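Local coordinates for Tlr1789 protein (Thermosynechococcus elongatus, PDB 2X8X), which is an Omp85-family outer-membrane protein that probably inserts or translocates proteins, its POTRA domains, which make up this N-terminal fragment, probably contacting substrates or partners, at residues I47-F52 with N108-Q113; G51-V56 with V73-V78; E2-I7 with G32-R37. All blocks are in the same frame, centred on the assembly; numbering follows the deposited sequence.

Interaction 1 of 3, residues I47-F52 with N108-Q113; sequences IFATGF and NLRELQ
Asn108, Gly51 and Arg110 carry the junction between the loop that leaves helix 37-48 of the first POTRA domain and the start of helix 109-125 in the second. Asn108 is the N-cap of the latter helix and works in two directions. Asn108 OD1 accepts from Glu111 N at 3.2 Å, while Asn108 ND2 donates to Thr50 O at 2.9 Å, with that oxygen close to the amide plane. With CG anti to the backbone N (chi1 -176°), the amide also reaches the Phe52 ring: ND2 sits over the ring centre, 3.1 Å above its plane, and the two planes stand 85° apart. Gly51, in a positive-phi conformation, lays its backbone against Asn108 and Arg110, and its O accepts from Leu109 N at 2.9 Å. Arg110 reaches out through an extended chain and grips Ala49 O side-on, NH2 at 2.7 Å and NE at 3.0 Å, the oxygen lying near the guanidinium plane. Three successive carbonyls, of Ala49, Thr50 and Gly51, are thus each bonded to the first turn of helix 109-125 or its cap residue. The joint is mainly polar, and its directional bonds would be expected to restrain the orientation of one POTRA domain against the next.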
loop_
_atom_site.group_PDB
_atom_site.type_symbol
_atom_site.label_atom_id
_atom_site.label_comp_id
_atom_site.label_asym_id
_atom_site.label_seq_id
_atom_site.Cartn_x
_atom_site.Cartn_y
_atom_site.Cartn_z
ATOM N N ILE A 47 -5.256 -21.975 7.467
ATOM C CA ILE A 47 -3.865 -21.980 7.076
ATOM C C ILE A 47 -3.546 -20.819 6.163
ATOM O O ILE A 47 -2.488 -20.143 6.287
ATOM C CB ILE A 47 -3.534 -23.308 6.343
ATOM C CG1 ILE A 47 -3.713 -24.509 7.290
ATOM C CG2 ILE A 47 -2.126 -23.245 5.844
ATOM C CD1 ILE A 47 -3.773 -25.889 6.549
ATOM N N PHE A 48 -4.433 -20.561 5.218
ATOM C CA PHE A 48 -4.188 -19.413 4.351
ATOM C C PHE A 48 -4.178 -18.097 5.151
ATOM O O PHE A 48 -3.337 -17.219 4.860
ATOM C CB PHE A 48 -5.188 -19.388 3.201
ATOM C CG PHE A 48 -4.746 -18.544 2.061
ATOM C CD1 PHE A 48 -3.930 -19.076 1.061
ATOM C CD2 PHE A 48 -5.162 -17.235 1.968
ATOM C CE1 PHE A 48 -3.512 -18.257 -0.018
ATOM C CE2 PHE A 48 -4.702 -16.369 0.946
ATOM C CZ PHE A 48 -3.896 -16.931 -0.090
ATOM N N ALA A 49 -5.086 -17.951 6.150
ATOM C CA ALA A 49 -5.164 -16.726 6.935
ATOM C C ALA A 49 -3.891 -16.441 7.723
ATOM O O ALA A 49 -3.760 -15.332 8.241
ATOM C CB ALA A 49 -6.311 -16.738 7.914
ATOM N N THR A 50 -2.962 -17.378 7.808
ATOM C CA THR A 50 -1.727 -17.102 8.591
ATOM C C THR A 50 -0.846 -16.103 7.810
ATOM O O THR A 50 -0.033 -15.430 8.405
ATOM C CB THR A 50 -0.895 -18.337 8.843
ATOM O OG1 THR A 50 -0.498 -18.894 7.570
ATOM C CG2 THR A 50 -1.664 -19.385 9.798
ATOM N N GLY A 51 -1.016 -16.056 6.478
ATOM C CA GLY A 51 -0.289 -15.083 5.658
ATOM C C GLY A 51 1.015 -15.586 5.073
ATOM O O GLY A 51 1.631 -14.855 4.308
ATOM N N PHE A 52 1.405 -16.821 5.396
ATOM C CA PHE A 52 2.669 -17.386 4.871
ATOM C C PHE A 52 2.564 -18.156 3.554
ATOM O O PHE A 52 3.590 -18.613 3.019
ATOM C CB PHE A 52 3.305 -18.366 5.895
ATOM C CG PHE A 52 3.774 -17.732 7.167
ATOM C CD1 PHE A 52 4.970 -17.008 7.204
ATOM C CD2 PHE A 52 3.020 -17.871 8.349
ATOM C CE1 PHE A 52 5.411 -16.406 8.376
ATOM C CE2 PHE A 52 3.446 -17.282 9.560
ATOM C CZ PHE A 52 4.661 -16.567 9.579
ATOM N N ASN A 108 5.679 -13.024 4.841
ATOM C CA ASN A 108 4.352 -13.084 5.364
ATOM C C ASN A 108 3.595 -11.845 4.854
ATOM O O ASN A 108 4.037 -10.706 5.049
ATOM C CB ASN A 108 4.348 -13.169 6.910
ATOM C CG ASN A 108 2.963 -13.336 7.443
ATOM O OD1 ASN A 108 2.149 -12.388 7.386
ATOM N ND2 ASN A 108 2.640 -14.544 7.963
ATOM N N LEU A 109 2.495 -12.049 4.142
ATOM C CA LEU A 109 1.791 -10.899 3.574
ATOM C C LEU A 109 1.130 -10.006 4.597
ATOM O O LEU A 109 0.953 -8.840 4.336
ATOM C CB LEU A 109 0.778 -11.317 2.539
ATOM C CG LEU A 109 1.278 -11.734 1.144
ATOM C CD1 LEU A 109 0.134 -11.598 0.157
ATOM C CD2 LEU A 109 2.456 -11.021 0.552
ATOM N N ARG A 110 0.753 -10.509 5.766
ATOM C CA ARG A 110 0.303 -9.591 6.836
ATOM C C ARG A 110 1.441 -8.673 7.315
ATOM O O ARG A 110 1.223 -7.495 7.495
ATOM C CB ARG A 110 -0.219 -10.332 8.080
ATOM C CG ARG A 110 -1.252 -11.347 7.885
ATOM C CD ARG A 110 -1.513 -11.830 9.362
ATOM N NE ARG A 110 -2.575 -12.814 9.480
ATOM C CZ ARG A 110 -3.694 -12.651 10.183
ATOM N NH1 ARG A 110 -3.901 -11.524 10.875
ATOM N NH2 ARG A 110 -4.617 -13.619 10.176
ATOM N N GLU A 111 2.627 -9.221 7.569
ATOM C CA GLU A 111 3.785 -8.406 7.928
ATOM C C GLU A 111 4.202 -7.426 6.785
ATOM O O GLU A 111 4.546 -6.264 7.049
ATOM C CB GLU A 111 4.995 -9.266 8.244
ATOM C CG GLU A 111 4.734 -10.314 9.415
ATOM C CD GLU A 111 5.973 -11.272 9.689
ATOM O OE1 GLU A 111 7.103 -10.729 9.773
ATOM O OE2 GLU A 111 5.829 -12.540 9.841
ATOM N N LEU A 112 4.154 -7.875 5.556
ATOM C CA LEU A 112 4.358 -6.964 4.429
ATOM C C LEU A 112 3.398 -5.821 4.434
ATOM O O LEU A 112 3.787 -4.690 4.130
ATOM C CB LEU A 112 4.245 -7.683 3.102
ATOM C CG LEU A 112 4.755 -6.845 1.897
ATOM C CD1 LEU A 112 6.258 -6.800 1.840
ATOM C CD2 LEU A 112 4.312 -7.574 0.608
ATOM N N GLN A 113 2.117 -6.078 4.690
ATOM C CA GLN A 113 1.129 -5.011 4.775
ATOM C C GLN A 113 1.427 -4.066 5.964
ATOM O O GLN A 113 1.244 -2.858 5.871
ATOM C CB GLN A 113 -0.272 -5.623 4.954
ATOM C CG GLN A 113 -1.412 -4.606 4.852
ATOM C CD GLN A 113 -1.344 -3.826 3.535
ATOM O OE1 GLN A 113 -1.544 -2.631 3.523
ATOM N NE2 GLN A 113 -0.969 -4.499 2.445
#

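Interaction 2 of 3, residues G51-V56 with V73-V78; sequences GFFADV and VRPYPV
The Tyr76 ring lies with one face against the backbone of 53-54, Ala54 N over its centre and Phe53 C nearer the rim, while Gly51 O meets its edge, 3.3 Å from CE2. The Phe53 ring has Val73 CG2 over one face and Phe52 CB over the opposite one, each toward the rim, and Arg74 O is near the plane at the edge. The third flat group, the Arg74 guanidinium, has Ala54 CB 3.3 Å above one face. These groups flank a classic beta bulge in the antiparallel hairpin of strands 53-63 and 66-75, part of the mixed sheet of the first POTRA domain. Ala54 and Asp55 both face Arg74, whose O takes a 2.7 Å bond from Ala54 N and a weak one from Asp55 N. Within the bulge, Asp55 is also bonded to Arg74 through Arg74 N and Asp55 O; beyond it Val56 and Val73 form a non-hydrogen-bonded pair, and before it Phe53 pairs with Pro75, their side chains diverging. The chain turns a corner at Ala54, whose methyl points toward the second strand and lies between the Tyr76 ring and the Arg74 guanidinium. Arg74 gets there by a bend at chi3 (127°) after an otherwise extended start. The Phe53 ring, still touching Pro75 through CD1, also packs on Leu19 and Val23 of helix 17-26 and on Ile47 of helix 37-48, joining the hairpin end to the domain core. At the last rung, Tyr76 N donates to Phe52 O at 2.9 Å, with an N-H...O angle of 163°.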
loop_
_atom_site.group_PDB
_atom_site.type_symbol
_atom_site.label_atom_id
_atom_site.label_comp_id
_atom_site.label_asym_id
_atom_site.label_seq_id
_atom_site.Cartn_x
_atom_site.Cartn_y
_atom_site.Cartn_z
ATOM N N GLY A 51 -1.016 -16.056 6.478
ATOM C CA GLY A 51 -0.289 -15.083 5.658
ATOM C C GLY A 51 1.015 -15.586 5.073
ATOM O O GLY A 51 1.631 -14.855 4.308
ATOM N N PHE A 52 1.405 -16.821 5.396
ATOM C CA PHE A 52 2.669 -17.386 4.871
ATOM C C PHE A 52 2.564 -18.156 3.554
ATOM O O PHE A 52 3.590 -18.613 3.019
ATOM C CB PHE A 52 3.305 -18.366 5.895
ATOM C CG PHE A 52 3.774 -17.732 7.167
ATOM C CD1 PHE A 52 4.970 -17.008 7.204
ATOM C CD2 PHE A 52 3.020 -17.871 8.349
ATOM C CE1 PHE A 52 5.411 -16.406 8.376
ATOM C CE2 PHE A 52 3.446 -17.282 9.560
ATOM C CZ PHE A 52 4.661 -16.567 9.579
ATOM N N PHE A 53 1.360 -18.362 3.022
ATOM C CA PHE A 53 1.213 -19.364 1.944
ATOM C C PHE A 53 0.593 -18.812 0.698
ATOM O O PHE A 53 -0.433 -18.136 0.769
ATOM C CB PHE A 53 0.414 -20.597 2.448
ATOM C CG PHE A 53 1.009 -21.206 3.685
ATOM C CD1 PHE A 53 2.108 -22.053 3.601
ATOM C CD2 PHE A 53 0.493 -20.914 4.932
ATOM C CE1 PHE A 53 2.693 -22.591 4.757
ATOM C CE2 PHE A 53 1.066 -21.452 6.078
ATOM C CZ PHE A 53 2.136 -22.302 6.009
ATOM N N ALA A 54 1.238 -19.067 -0.438
ATOM C CA ALA A 54 0.661 -18.670 -1.719
ATOM C C ALA A 54 -0.515 -19.557 -2.121
ATOM O O ALA A 54 -1.378 -19.135 -2.924
ATOM C CB ALA A 54 1.742 -18.714 -2.838
ATOM N N ASP A 55 -0.551 -20.792 -1.610
ATOM C CA ASP A 55 -1.481 -21.757 -2.100
ATOM C C ASP A 55 -1.608 -22.831 -1.026
ATOM O O ASP A 55 -0.652 -23.123 -0.324
ATOM C CB ASP A 55 -1.005 -22.380 -3.434
ATOM C CG ASP A 55 -2.166 -22.994 -4.227
ATOM O OD1 ASP A 55 -3.298 -23.124 -3.689
ATOM O OD2 ASP A 55 -1.947 -23.368 -5.396
ATOM N N VAL A 56 -2.837 -23.309 -0.822
ATOM C CA VAL A 56 -3.173 -24.332 0.210
ATOM C C VAL A 56 -4.222 -25.265 -0.430
ATOM O O VAL A 56 -5.285 -24.764 -0.887
ATOM C CB VAL A 56 -3.772 -23.703 1.486
ATOM C CG1 VAL A 56 -3.980 -24.810 2.594
ATOM C CG2 VAL A 56 -2.851 -22.561 2.050
ATOM N N VAL A 73 0.863 -27.327 0.851
ATOM C CA VAL A 73 1.071 -25.949 1.135
ATOM C C VAL A 73 2.255 -25.499 0.275
ATOM O O VAL A 73 3.162 -26.299 0.037
ATOM C CB VAL A 73 1.345 -25.957 2.616
ATOM C CG1 VAL A 73 2.673 -25.453 3.039
ATOM C CG2 VAL A 73 0.117 -25.559 3.413
ATOM N N ARG A 74 2.202 -24.242 -0.230
ATOM C CA ARG A 74 3.231 -23.640 -1.095
ATOM C C ARG A 74 3.466 -22.262 -0.440
ATOM O O ARG A 74 2.618 -21.376 -0.549
ATOM C CB ARG A 74 2.710 -23.486 -2.549
ATOM C CG ARG A 74 3.766 -22.984 -3.509
ATOM C CD ARG A 74 3.208 -22.927 -4.975
ATOM N NE ARG A 74 3.540 -21.565 -5.253
ATOM C CZ ARG A 74 2.746 -20.581 -5.640
ATOM N NH1 ARG A 74 1.492 -20.766 -6.039
ATOM N NH2 ARG A 74 3.305 -19.399 -5.694
ATOM N N PRO A 75 4.482 -22.172 0.400
ATOM C CA PRO A 75 4.802 -20.978 1.107
ATOM C C PRO A 75 5.256 -19.883 0.124
ATOM O O PRO A 75 5.750 -20.193 -1.015
ATOM C CB PRO A 75 6.014 -21.369 1.921
ATOM C CG PRO A 75 5.956 -22.977 1.947
ATOM C CD PRO A 75 5.355 -23.319 0.708
ATOM N N TYR A 76 5.145 -18.633 0.562
ATOM C CA TYR A 76 5.804 -17.564 -0.176
ATOM C C TYR A 76 7.311 -17.840 0.018
ATOM O O TYR A 76 7.651 -18.545 0.938
ATOM C CB TYR A 76 5.443 -16.167 0.363
ATOM C CG TYR A 76 3.972 -15.818 0.174
ATOM C CD1 TYR A 76 3.437 -15.610 -1.112
ATOM C CD2 TYR A 76 3.127 -15.669 1.259
ATOM C CE1 TYR A 76 2.071 -15.326 -1.316
ATOM C CE2 TYR A 76 1.801 -15.375 1.067
ATOM C CZ TYR A 76 1.273 -15.212 -0.237
ATOM O OH TYR A 76 -0.094 -14.908 -0.398
ATOM N N PRO A 77 8.187 -17.298 -0.863
ATOM C CA PRO A 77 9.641 -17.476 -0.796
ATOM C C PRO A 77 10.183 -16.801 0.452
ATOM O O PRO A 77 9.508 -15.925 1.039
ATOM C CB PRO A 77 10.166 -16.646 -1.991
ATOM C CG PRO A 77 8.979 -16.292 -2.840
ATOM C CD PRO A 77 7.745 -16.447 -2.004
ATOM N N VAL A 78 11.400 -17.160 0.853
ATOM C CA VAL A 78 12.112 -16.406 1.878
ATOM C C VAL A 78 12.345 -14.990 1.315
ATOM O O VAL A 78 12.744 -14.831 0.161
ATOM C CB VAL A 78 13.439 -17.066 2.294
ATOM C CG1 VAL A 78 14.261 -16.137 3.197
ATOM C CG2 VAL A 78 13.138 -18.360 3.106
#

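Interaction 3 of 3, residues E2-I7 with G32-R37; sequences EPKVLI and GSTTTR
An antiparallel strand pairing at the border of the first POTRA domain's sheet joins 2-7, leading into strand 5-13, to 32-37, where the short outermost strand 34-35 runs up to helix 37-48. Val5 and Thr35 form the hydrogen-bonded pair, Val5 N to Thr35 O at 2.8 Å and Thr35 N to Val5 O at 2.9 Å. Further along, Ile7 N donates to Ser33 O at 3.0 Å, and Ile7 O accepts from Gly32 N at 2.8 Å. On the face carrying Leu6 and Thr34, Lys4 CB packs against Thr34 CG2 at 3.5 Å, the lysine chain then leading away, while Leu6 CD1 rests near Gly32 O. On the opposite face buried Ile7 meets Thr35 tightly, Ile7 CD1 to Thr35 CG2 at 3.5 Å. OG1 of Thr35 stands anti to the backbone N (chi1 -173°), donating to Thr36 O, which places CG2 between N and the carbonyl carbon, facing Ile7. At the far end Thr36 CG2 comes within 3.2 Å of Pro3 O; Thr36, N-cap of helix 37-48, has OG1 hydrogen-bonded to Gln39 NE2. The register is thus set by four backbone hydrogen bonds, which depend little on side-chain identity, while Ile7, also packed on Ile69 of strand 66-75, and Thr35 add apolar packing.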
loop_
_atom_site.group_PDB
_atom_site.type_symbol
_atom_site.label_atom_id
_atom_site.label_comp_id
_atom_site.label_asym_id
_atom_site.label_seq_id
_atom_site.Cartn_x
_atom_site.Cartn_y
_atom_site.Cartn_z
ATOM N N GLU A 2 -24.122 -33.362 5.678
ATOM C CA GLU A 2 -23.710 -34.767 5.608
ATOM C C GLU A 2 -22.700 -34.830 4.465
ATOM O O GLU A 2 -22.681 -33.911 3.651
ATOM C CB GLU A 2 -24.927 -35.679 5.295
ATOM C CG GLU A 2 -26.349 -35.088 5.568
ATOM C CD GLU A 2 -26.570 -34.663 7.033
ATOM O OE1 GLU A 2 -26.676 -35.543 7.919
ATOM O OE2 GLU A 2 -26.641 -33.440 7.300
ATOM N N PRO A 3 -21.843 -35.875 4.391
ATOM C CA PRO A 3 -21.481 -36.952 5.300
ATOM C C PRO A 3 -20.172 -36.651 6.049
ATOM O O PRO A 3 -19.493 -35.662 5.744
ATOM C CB PRO A 3 -21.226 -38.109 4.336
ATOM C CG PRO A 3 -20.552 -37.438 3.163
ATOM C CD PRO A 3 -21.320 -36.140 3.029
ATOM N N LYS A 4 -19.817 -37.554 6.963
ATOM C CA LYS A 4 -18.719 -37.426 7.920
ATOM C C LYS A 4 -17.712 -38.561 7.674
ATOM O O LYS A 4 -18.128 -39.662 7.398
ATOM C CB LYS A 4 -19.305 -37.583 9.336
ATOM C CG LYS A 4 -20.049 -36.354 9.950
ATOM C CD LYS A 4 -20.808 -36.737 11.263
ATOM C CE LYS A 4 -20.934 -35.558 12.291
ATOM N NZ LYS A 4 -21.305 -35.964 13.727
ATOM N N VAL A 5 -16.404 -38.326 7.788
ATOM C CA VAL A 5 -15.378 -39.388 7.619
ATOM C C VAL A 5 -14.391 -39.395 8.782
ATOM O O VAL A 5 -13.970 -38.336 9.240
ATOM C CB VAL A 5 -14.495 -39.182 6.333
ATOM C CG1 VAL A 5 -13.556 -40.372 6.136
ATOM C CG2 VAL A 5 -15.352 -38.942 5.080
ATOM N N LEU A 6 -14.000 -40.573 9.243
ATOM C CA LEU A 6 -12.947 -40.700 10.273
ATOM C C LEU A 6 -11.503 -40.696 9.722
ATOM O O LEU A 6 -11.184 -41.479 8.821
ATOM C CB LEU A 6 -13.195 -41.938 11.151
ATOM C CG LEU A 6 -12.166 -42.329 12.232
ATOM C CD1 LEU A 6 -12.210 -41.356 13.411
ATOM C CD2 LEU A 6 -12.370 -43.761 12.735
ATOM N N ILE A 7 -10.625 -39.883 10.308
ATOM C CA ILE A 7 -9.274 -39.630 9.803
ATOM C C ILE A 7 -8.262 -40.467 10.562
ATOM O O ILE A 7 -8.309 -40.501 11.786
ATOM C CB ILE A 7 -8.889 -38.089 9.963
ATOM C CG1 ILE A 7 -9.941 -37.177 9.324
ATOM C CG2 ILE A 7 -7.455 -37.767 9.417
ATOM C CD1 ILE A 7 -10.419 -37.620 7.919
ATOM N N GLY A 32 -7.832 -39.454 14.312
ATOM C CA GLY A 32 -8.838 -39.876 15.288
ATOM C C GLY A 32 -10.097 -39.026 15.285
ATOM O O GLY A 32 -11.070 -39.358 15.989
ATOM N N SER A 33 -10.085 -37.944 14.489
ATOM C CA SER A 33 -11.197 -37.004 14.453
ATOM C C SER A 33 -12.077 -37.304 13.244
ATOM O O SER A 33 -11.604 -37.879 12.255
ATOM C CB SER A 33 -10.705 -35.539 14.515
ATOM O OG SER A 33 -10.480 -35.010 13.223
ATOM N N THR A 34 -13.367 -36.983 13.363
ATOM C CA THR A 34 -14.344 -37.094 12.277
ATOM C C THR A 34 -14.502 -35.733 11.594
ATOM O O THR A 34 -14.771 -34.746 12.261
ATOM C CB THR A 34 -15.717 -37.510 12.879
ATOM O OG1 THR A 34 -15.620 -38.802 13.541
ATOM C CG2 THR A 34 -16.832 -37.548 11.829
ATOM N N THR A 35 -14.351 -35.670 10.281
ATOM C CA THR A 35 -14.483 -34.411 9.563
ATOM C C THR A 35 -15.511 -34.459 8.389
ATOM O O THR A 35 -15.930 -35.553 7.940
ATOM C CB THR A 35 -13.083 -33.897 9.109
ATOM O OG1 THR A 35 -13.203 -32.590 8.543
ATOM C CG2 THR A 35 -12.443 -34.805 8.024
ATOM N N THR A 36 -15.943 -33.286 7.921
ATOM C CA THR A 36 -16.662 -33.167 6.639
ATOM C C THR A 36 -15.809 -32.372 5.603
ATOM O O THR A 36 -14.740 -31.812 5.946
ATOM C CB THR A 36 -18.038 -32.472 6.823
ATOM O OG1 THR A 36 -17.851 -31.153 7.323
ATOM C CG2 THR A 36 -18.918 -33.226 7.816
ATOM N N ARG A 37 -16.289 -32.321 4.354
ATOM C CA ARG A 37 -15.714 -31.455 3.289
ATOM C C ARG A 37 -15.571 -29.977 3.744
ATOM O O ARG A 37 -14.492 -29.381 3.627
ATOM C CB ARG A 37 -16.565 -31.506 2.006
#

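Overall arrangement
From the N terminus, interaction 3 comes first: the loop from 7 to 32, containing helix 17-26, is closed by adding strand 34-35 to the sheet beside strand 5-13. Helix 37-48 then carries the chain to Gly51 and Phe52, which interactions 1 and 2 share. Interaction 2 closes the hairpin of strands 53-63 and 66-75, within the longer loop that interaction 1 closes by running on into the second POTRA domain. These two contacts touch, through Phe48 with Phe53 and Leu109 with Tyr76. Interaction 3 lies apart, its centre about 26 Å from that of interaction 2, yet both reach one sheet, where strands 5-13 and 66-75 are neighbours.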